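Local coordinates for protein aclacinomycin oxidoreductase (AknOx) (Streptomyces galilaeus, PDB 2IPI) that oxidises the terminal sugar of aclacinomycins in two successive oxygen-dependent steps, converting aclacinomycin N to A and then A to Y with a bicovalently bound FAD, at residues A274-N279 / N321-A326; I307-D310 / G315-A318; L489-N494 / L515-P520. All blocks are in the same frame, centred on the assembly; numbering follows the deposited sequence.

Contact 1 opens first, at the end of helix 262-278. The chain then runs through strands 290-296 and 302-310 before helix 316-327 returns to close a loop of 41 intervening residues. Contact 2 is nested inside that loop. It closes the five-residue link between strand 302-310 and helix 316-327. The two contacts share this helix and touch, with Phe323 packing on Ile307. Together they tie two helices to the seven-stranded antiparallel sheet. Contact 3 follows in series, near the C terminus. It joins helix 486-491 to the last residues modelled, within the berberine-like region, and its centre lies about 35 Å from that of contact 1.

Contact 1 (A274-N279 / N321-A326); sequences AWHQSN and NDFVAA
Trp275 and Phe323 meet where two helices pack beside the large antiparallel sheet of this FAD-linked oxidase. Helix 262-278 supplies the tryptophan and helix 316-327 the phenylalanine. The N-to-C directions of the two short helix segments differ by 132°, and their axes come no nearer than 11.1 Å, a separation that the two aromatic side chains bridge. Phe323 comes over one face of the indole. Its leading atom is CD2, which stands above the middle of the ring system and lies 3.5 Å from Trp275 CE2. The neighbouring CE2 of Phe323 reaches 3.8 Å from Trp275 CE3. The phenyl plane is tilted 41° from the indole plane, which brings CD2 down onto the indole face. The Trp275 side chain places CG anti to the backbone N (chi1 -177°), which carries the indole out toward the other helix. Asn279 CB, in the loop just after the helix, lies over the rim of the opposite indole face, 3.7 Å above the plane, so the ring lies between that residue and Phe323. Tyr286 adds an edge-to-face contact. Ala326, one turn beyond Phe323, extends the patch: its CB lies 3.9 Å from Trp275 CD1, at the five-membered ring. Phe323 also rests on Leu305 and Ile307 of strand 302-310, and so joins the helix pair to the sheet. No hydrogen bond crosses between the two segments; the contact is apolar packing. The third aromatic partner is His276, whose side chain lies about 7 Å from that of the catalytic Tyr397. Trp275 CE3 sits 3.7 Å above the centre of the imidazole. His276 CE1 approaches Phe323 CZ at 4.2 Å, while its ND1 is hydrogen-bonded to His272 O.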
loop_
_atom_site.group_PDB
_atom_site.type_symbol
_atom_site.label_atom_id
_atom_site.label_comp_id
_atom_site.label_asym_id
_atom_site.label_seq_id
_atom_site.Cartn_x
_atom_site.Cartn_y
_atom_site.Cartn_z
ATOM N N ALA A 274 3.269 10.753 -21.056
ATOM C CA ALA A 274 4.451 11.529 -21.435
ATOM C C ALA A 274 4.806 12.567 -20.361
ATOM O O ALA A 274 5.994 12.834 -20.187
ATOM C CB ALA A 274 4.266 12.234 -22.773
ATOM N N TRP A 275 3.824 13.146 -19.672
ATOM C CA TRP A 275 4.035 14.200 -18.677
ATOM C C TRP A 275 4.738 13.629 -17.450
ATOM O O TRP A 275 5.702 14.192 -16.923
ATOM C CB TRP A 275 2.702 14.831 -18.276
ATOM C CG TRP A 275 2.741 15.974 -17.310
ATOM C CD1 TRP A 275 2.722 17.313 -17.629
ATOM C CD2 TRP A 275 2.801 15.914 -15.875
ATOM N NE1 TRP A 275 2.768 18.077 -16.492
ATOM C CE2 TRP A 275 2.818 17.252 -15.396
ATOM C CE3 TRP A 275 2.842 14.881 -14.931
ATOM C CZ2 TRP A 275 2.877 17.561 -14.040
ATOM C CZ3 TRP A 275 2.899 15.192 -13.589
ATOM C CH2 TRP A 275 2.915 16.517 -13.142
ATOM N N HIS A 276 4.190 12.454 -17.004
ATOM C CA HIS A 276 4.788 11.821 -15.824
ATOM C C HIS A 276 6.242 11.453 -16.057
ATOM O O HIS A 276 7.047 11.504 -15.129
ATOM C CB HIS A 276 3.969 10.596 -15.399
ATOM C CG HIS A 276 2.760 11.015 -14.623
ATOM N ND1 HIS A 276 1.567 11.396 -15.209
ATOM C CD2 HIS A 276 2.582 11.127 -13.288
ATOM C CE1 HIS A 276 0.710 11.714 -14.257
ATOM N NE2 HIS A 276 1.295 11.560 -13.086
ATOM N N GLN A 277 6.579 11.097 -17.295
ATOM C CA GLN A 277 7.975 10.741 -17.547
ATOM C C GLN A 277 8.835 11.994 -17.480
ATOM O O GLN A 277 10.028 11.921 -17.190
ATOM C CB GLN A 277 8.110 10.031 -18.890
ATOM C CG GLN A 277 9.483 9.475 -19.215
ATOM C CD GLN A 277 9.642 9.124 -20.684
ATOM O OE1 GLN A 277 8.685 8.719 -21.342
ATOM N NE2 GLN A 277 10.848 9.270 -21.232
ATOM N N SER A 278 8.323 13.266 -17.873
ATOM C CA SER A 278 9.113 14.491 -17.831
ATOM C C SER A 278 9.073 15.126 -16.444
ATOM O O SER A 278 10.039 15.822 -16.048
ATOM C CB SER A 278 8.617 15.488 -18.880
ATOM O OG SER A 278 8.800 14.979 -20.189
ATOM N N ASN A 279 8.042 14.938 -15.653
ATOM C CA ASN A 279 7.878 15.742 -14.452
ATOM C C ASN A 279 7.799 14.974 -13.149
ATOM O O ASN A 279 6.694 14.680 -12.689
ATOM C CB ASN A 279 6.573 16.542 -14.614
ATOM C CG ASN A 279 6.718 18.009 -14.286
ATOM O OD1 ASN A 279 6.372 18.408 -13.173
ATOM N ND2 ASN A 279 7.235 18.788 -15.235
ATOM N N ASN A 321 -3.763 23.745 -13.446
ATOM C CA ASN A 321 -4.449 23.752 -14.749
ATOM C C ASN A 321 -3.444 23.559 -15.885
ATOM O O ASN A 321 -3.828 23.128 -16.972
ATOM C CB ASN A 321 -5.299 24.998 -14.974
ATOM C CG ASN A 321 -5.119 26.085 -13.948
ATOM O OD1 ASN A 321 -4.051 26.704 -13.903
ATOM N ND2 ASN A 321 -6.149 26.325 -13.138
ATOM N N ASP A 322 -2.168 23.838 -15.655
ATOM C CA ASP A 322 -1.145 23.604 -16.679
ATOM C C ASP A 322 -0.977 22.106 -16.930
ATOM O O ASP A 322 -0.709 21.664 -18.043
ATOM C CB ASP A 322 0.187 24.229 -16.291
ATOM C CG ASP A 322 0.361 25.673 -16.718
ATOM O OD1 ASP A 322 -0.587 26.303 -17.241
ATOM O OD2 ASP A 322 1.467 26.219 -16.521
ATOM N N PHE A 323 -1.139 21.308 -15.882
ATOM C CA PHE A 323 -1.037 19.853 -15.988
ATOM C C PHE A 323 -2.233 19.305 -16.756
ATOM O O PHE A 323 -2.037 18.639 -17.779
ATOM C CB PHE A 323 -0.912 19.234 -14.600
ATOM C CG PHE A 323 -1.207 17.742 -14.478
ATOM C CD1 PHE A 323 -2.068 17.309 -13.478
ATOM C CD2 PHE A 323 -0.637 16.806 -15.327
ATOM C CE1 PHE A 323 -2.348 15.964 -13.299
ATOM C CE2 PHE A 323 -0.919 15.458 -15.172
ATOM C CZ PHE A 323 -1.787 15.044 -14.169
ATOM N N VAL A 324 -3.459 19.570 -16.329
ATOM C CA VAL A 324 -4.591 19.033 -17.090
ATOM C C VAL A 324 -4.570 19.558 -18.527
ATOM O O VAL A 324 -4.969 18.849 -19.444
ATOM C CB VAL A 324 -5.948 19.336 -16.450
ATOM C CG1 VAL A 324 -5.895 19.231 -14.927
ATOM C CG2 VAL A 324 -6.429 20.723 -16.852
ATOM N N ALA A 325 -4.089 20.792 -18.714
ATOM C CA ALA A 325 -4.005 21.294 -20.088
ATOM C C ALA A 325 -3.032 20.425 -20.880
ATOM O O ALA A 325 -3.125 20.262 -22.104
ATOM C CB ALA A 325 -3.615 22.757 -20.104
ATOM N N ALA A 326 -2.065 19.824 -20.182
ATOM C CA ALA A 326 -1.159 18.906 -20.891
ATOM C C ALA A 326 -1.853 17.568 -21.107
ATOM O O ALA A 326 -1.691 16.899 -22.127
ATOM C CB ALA A 326 0.147 18.734 -20.134
#

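Contact 2 (I307-D310 / G315-A318); sequences IQID and GAEA
Ala316 turns its methyl group toward the end of strand 302-310, where it meets Asp310 and Ile309. The closest approach is to the backbone: Ala316 CB lies 4.0 Å from Asp310 O. The apolar part is looser, with Ile309 CG2 at 4.5 Å from the same CB. With CG1 of Ile309 anti to the backbone N (chi1 -160°), CG2 is the branch facing the methyl; Ile309 CD1 stays 5.8 Å from Ala316 CB. Ile309 itself is buried, and it also packs on Leu319 and Leu320 of helix 316-327. The contact is small, burying 86 Å² in all, and no hydrogen bond crosses it. It belongs to a short strand-to-helix connection. Strand 302-310 is an inner strand of the seven-stranded antiparallel sheet, and four residues separate it from the segment that starts the helix. Gly315 holds the N-cap position. Its phi is positive (48°), a conformation easily reached without a side chain. Ala316 then begins the first turn, with its methyl directed back at the strand. The outer side of this turn is different. Gly315 and Ala318 are exposed, and neither touches the strand segment. Glu317, only partly exposed, starts away from strand 302-310, but its carboxylate turns back to the sheet. OE2 is hydrogen-bonded to His251 NE2, on the adjacent strand 248-256. OE1 makes a weak hydrogen bond with Asn321 ND2, one turn along the helix. At the strand end, the carboxylate of Asp310 is taken up away from Ala316. Its OD1 accepts hydrogen bonds from the backbone N of Gly312, within the connection, and from that of Thr246.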
loop_
_atom_site.group_PDB
_atom_site.type_symbol
_atom_site.label_atom_id
_atom_site.label_comp_id
_atom_site.label_asym_id
_atom_site.label_seq_id
_atom_site.Cartn_x
_atom_site.Cartn_y
_atom_site.Cartn_z
ATOM N N ILE A 307 -6.760 15.277 -8.677
ATOM C CA ILE A 307 -5.451 15.879 -8.494
ATOM C C ILE A 307 -5.367 16.725 -7.229
ATOM O O ILE A 307 -6.329 17.385 -6.821
ATOM C CB ILE A 307 -5.106 16.714 -9.748
ATOM C CG1 ILE A 307 -4.777 18.176 -9.447
ATOM C CG2 ILE A 307 -6.194 16.636 -10.816
ATOM C CD1 ILE A 307 -4.443 18.977 -10.695
ATOM N N GLN A 308 -4.211 16.727 -6.554
ATOM C CA GLN A 308 -4.148 17.589 -5.367
ATOM C C GLN A 308 -2.744 18.156 -5.177
ATOM O O GLN A 308 -1.786 17.602 -5.702
ATOM C CB GLN A 308 -4.615 16.841 -4.126
ATOM C CG GLN A 308 -3.638 15.800 -3.605
ATOM C CD GLN A 308 -4.269 14.857 -2.598
ATOM O OE1 GLN A 308 -4.528 15.213 -1.439
ATOM N NE2 GLN A 308 -4.514 13.636 -3.060
ATOM N N ILE A 309 -2.634 19.257 -4.438
ATOM C CA ILE A 309 -1.354 19.894 -4.169
ATOM C C ILE A 309 -1.456 20.813 -2.946
ATOM O O ILE A 309 -2.549 21.225 -2.563
ATOM C CB ILE A 309 -0.849 20.730 -5.366
ATOM C CG1 ILE A 309 0.636 21.020 -5.336
ATOM C CG2 ILE A 309 -1.652 22.028 -5.470
ATOM C CD1 ILE A 309 1.304 21.308 -6.658
ATOM N N ASP A 310 -0.314 21.130 -2.345
ATOM C CA ASP A 310 -0.282 22.037 -1.192
ATOM C C ASP A 310 -0.731 23.413 -1.665
ATOM O O ASP A 310 -0.047 24.050 -2.474
ATOM C CB ASP A 310 1.109 22.040 -0.597
ATOM C CG ASP A 310 1.533 23.183 0.279
ATOM O OD1 ASP A 310 0.720 23.746 1.039
ATOM O OD2 ASP A 310 2.747 23.520 0.224
ATOM N N GLY A 315 1.978 30.029 -7.006
ATOM C CA GLY A 315 1.356 29.667 -8.273
ATOM C C GLY A 315 0.845 28.234 -8.246
ATOM O O GLY A 315 1.081 27.474 -9.193
ATOM N N ALA A 316 0.174 27.905 -7.144
ATOM C CA ALA A 316 -0.392 26.582 -6.942
ATOM C C ALA A 316 -1.445 26.255 -7.990
ATOM O O ALA A 316 -1.438 25.217 -8.649
ATOM C CB ALA A 316 -1.021 26.458 -5.552
ATOM N N GLU A 317 -2.402 27.175 -8.143
ATOM C CA GLU A 317 -3.505 26.962 -9.071
ATOM C C GLU A 317 -3.003 26.767 -10.502
ATOM O O GLU A 317 -3.531 25.948 -11.252
ATOM C CB GLU A 317 -4.481 28.133 -9.027
ATOM C CG GLU A 317 -5.844 27.799 -8.472
ATOM C CD GLU A 317 -6.616 26.741 -9.241
ATOM O OE1 GLU A 317 -6.664 26.787 -10.486
ATOM O OE2 GLU A 317 -7.198 25.877 -8.549
ATOM N N ALA A 318 -1.982 27.533 -10.839
ATOM C CA ALA A 318 -1.317 27.565 -12.130
ATOM C C ALA A 318 -0.657 26.242 -12.489
ATOM O O ALA A 318 -0.780 25.777 -13.629
ATOM C CB ALA A 318 -0.280 28.688 -12.136
#

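Contact 3 (L489-N494 / L515-P520)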
loop_
_atom_site.group_PDB
_atom_site.type_symbol
_atom_site.label_atom_id
_atom_site.label_comp_id
_atom_site.label_asym_id
_atom_site.label_seq_id
_atom_site.Cartn_x
_atom_site.Cartn_y
_atom_site.Cartn_z
ATOM N N LEU A 489 9.374 -10.362 -9.019
ATOM C CA LEU A 489 8.342 -9.404 -9.362
ATOM C C LEU A 489 8.214 -8.352 -8.266
ATOM O O LEU A 489 8.151 -7.170 -8.571
ATOM C CB LEU A 489 6.993 -10.091 -9.584
ATOM C CG LEU A 489 6.841 -10.960 -10.833
ATOM C CD1 LEU A 489 5.374 -11.320 -11.026
ATOM C CD2 LEU A 489 7.377 -10.275 -12.081
ATOM N N TYR A 490 8.182 -8.813 -7.009
ATOM C CA TYR A 490 7.916 -7.866 -5.922
ATOM C C TYR A 490 9.160 -7.192 -5.360
ATOM O O TYR A 490 9.093 -6.059 -4.858
ATOM C CB TYR A 490 7.187 -8.610 -4.799
ATOM C CG TYR A 490 5.708 -8.798 -4.967
ATOM C CD1 TYR A 490 5.158 -10.076 -4.943
ATOM C CD2 TYR A 490 4.817 -7.747 -5.161
ATOM C CE1 TYR A 490 3.798 -10.302 -5.093
ATOM C CE2 TYR A 490 3.455 -7.957 -5.312
ATOM C CZ TYR A 490 2.943 -9.232 -5.283
ATOM O OH TYR A 490 1.582 -9.457 -5.431
ATOM N N TYR A 491 10.318 -7.840 -5.344
ATOM C CA TYR A 491 11.469 -7.308 -4.627
ATOM C C TYR A 491 12.720 -7.132 -5.474
ATOM O O TYR A 491 13.734 -6.657 -4.929
ATOM C CB TYR A 491 11.852 -8.273 -3.484
ATOM C CG TYR A 491 10.785 -8.659 -2.505
ATOM C CD1 TYR A 491 10.266 -7.741 -1.589
ATOM C CD2 TYR A 491 10.275 -9.943 -2.464
ATOM C CE1 TYR A 491 9.280 -8.116 -0.686
ATOM C CE2 TYR A 491 9.299 -10.325 -1.575
ATOM C CZ TYR A 491 8.803 -9.403 -0.683
ATOM O OH TYR A 491 7.834 -9.831 0.183
ATOM N N LYS A 492 12.699 -7.520 -6.743
ATOM C CA LYS A 492 13.855 -7.504 -7.625
ATOM C C LYS A 492 15.098 -8.042 -6.935
ATOM O O LYS A 492 14.998 -9.038 -6.223
ATOM C CB LYS A 492 14.096 -6.079 -8.146
ATOM C CG LYS A 492 12.855 -5.592 -8.911
ATOM C CD LYS A 492 12.871 -4.071 -9.025
ATOM C CE LYS A 492 13.954 -3.579 -9.969
ATOM N NZ LYS A 492 13.473 -2.778 -11.128
ATOM N N GLY A 493 16.262 -7.427 -7.107
ATOM C CA GLY A 493 17.492 -7.951 -6.544
ATOM C C GLY A 493 17.578 -7.979 -5.035
ATOM O O GLY A 493 18.606 -8.371 -4.482
ATOM N N ASN A 494 16.525 -7.543 -4.350
ATOM C CA ASN A 494 16.549 -7.441 -2.894
ATOM C C ASN A 494 16.165 -8.718 -2.184
ATOM O O ASN A 494 16.405 -8.832 -0.975
ATOM C CB ASN A 494 15.614 -6.304 -2.453
ATOM C CG ASN A 494 16.361 -4.983 -2.424
ATOM O OD1 ASN A 494 17.533 -4.891 -2.797
ATOM N ND2 ASN A 494 15.663 -3.940 -1.964
ATOM N N LEU A 515 2.166 -15.599 0.053
ATOM C CA LEU A 515 3.210 -14.945 -0.785
ATOM C C LEU A 515 4.393 -14.557 0.088
ATOM O O LEU A 515 4.925 -13.453 -0.007
ATOM C CB LEU A 515 2.599 -13.760 -1.532
ATOM C CG LEU A 515 2.169 -14.028 -2.985
ATOM C CD1 LEU A 515 1.655 -15.444 -3.165
ATOM C CD2 LEU A 515 1.121 -13.020 -3.442
ATOM N N SER A 516 4.774 -15.483 0.944
ATOM C CA SER A 516 5.753 -15.359 2.007
ATOM C C SER A 516 7.200 -15.513 1.549
ATOM O O SER A 516 7.468 -16.330 0.676
ATOM C CB SER A 516 5.470 -16.454 3.060
ATOM O OG SER A 516 5.478 -15.891 4.356
ATOM N N VAL A 517 8.095 -14.737 2.150
ATOM C CA VAL A 517 9.527 -14.854 1.982
ATOM C C VAL A 517 10.002 -16.199 2.534
ATOM O O VAL A 517 9.633 -16.606 3.648
ATOM C CB VAL A 517 10.304 -13.731 2.696
ATOM C CG1 VAL A 517 9.956 -12.358 2.114
ATOM C CG2 VAL A 517 10.015 -13.754 4.188
ATOM N N ARG A 518 10.821 -16.892 1.748
ATOM C CA ARG A 518 11.284 -18.221 2.127
ATOM C C ARG A 518 12.746 -18.193 2.559
ATOM O O ARG A 518 13.567 -17.407 2.071
ATOM C CB ARG A 518 11.096 -19.204 0.970
ATOM N N PRO A 519 13.100 -19.074 3.479
ATOM C CA PRO A 519 14.517 -19.187 3.853
ATOM C C PRO A 519 15.298 -19.785 2.681
ATOM O O PRO A 519 14.688 -20.497 1.871
ATOM C CB PRO A 519 14.481 -20.129 5.053
ATOM C CG PRO A 519 13.214 -20.897 4.912
ATOM C CD PRO A 519 12.225 -20.002 4.203
ATOM N N PRO A 520 16.590 -19.511 2.577
ATOM C CA PRO A 520 17.343 -19.914 1.387
ATOM C C PRO A 520 17.682 -21.393 1.334
ATOM O O PRO A 520 16.989 -22.273 1.837
ATOM C CB PRO A 520 18.648 -19.119 1.501
ATOM C CG PRO A 520 18.524 -18.243 2.690
ATOM C CD PRO A 520 17.436 -18.816 3.559
HETATM O O HOH W 1 5.872 -11.318 1.405
#
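Tyr491 reaches from the end of helix 486-491 to the C-terminal tail, which has no regular structure there. Its CB already heads for the tail. CG lies beside the backbone N (chi1 -54°), and the ring extends from there. One ring face is covered by CB of the preceding Tyr490, 4.1 Å above the plane and over its centre. Ile467 and Leu498 also touch this side chain. Farther out, Tyr491 CZ lies 4.2 Å from Val517 CG1. The tip comes nearer, with Tyr491 OH at 3.8 Å from the same methyl. The hydroxyl also makes two polar contacts. It is hydrogen-bonded to Gly214 O, and a water gives it a hydrogen bond of 2.7 Å. The same water gives another to Leu515 O, also at 2.7 Å, and so bridges the segments.

Beside it, Tyr490 crosses Leu515 at about a right angle. Its OH lies 4.1 Å from Leu515 CD2 and is hydrogen-bonded to Tyr469 O, the backbone of a catalytic residue. Both segments lie in the berberine-like region, and the Leu515 side chain is about 9 Å from the FAD. No direct hydrogen bond joins the segments. The contact therefore combines methyl packing with a bridging water, whose two donated bonds help satisfy a phenol oxygen and a backbone carbonyl.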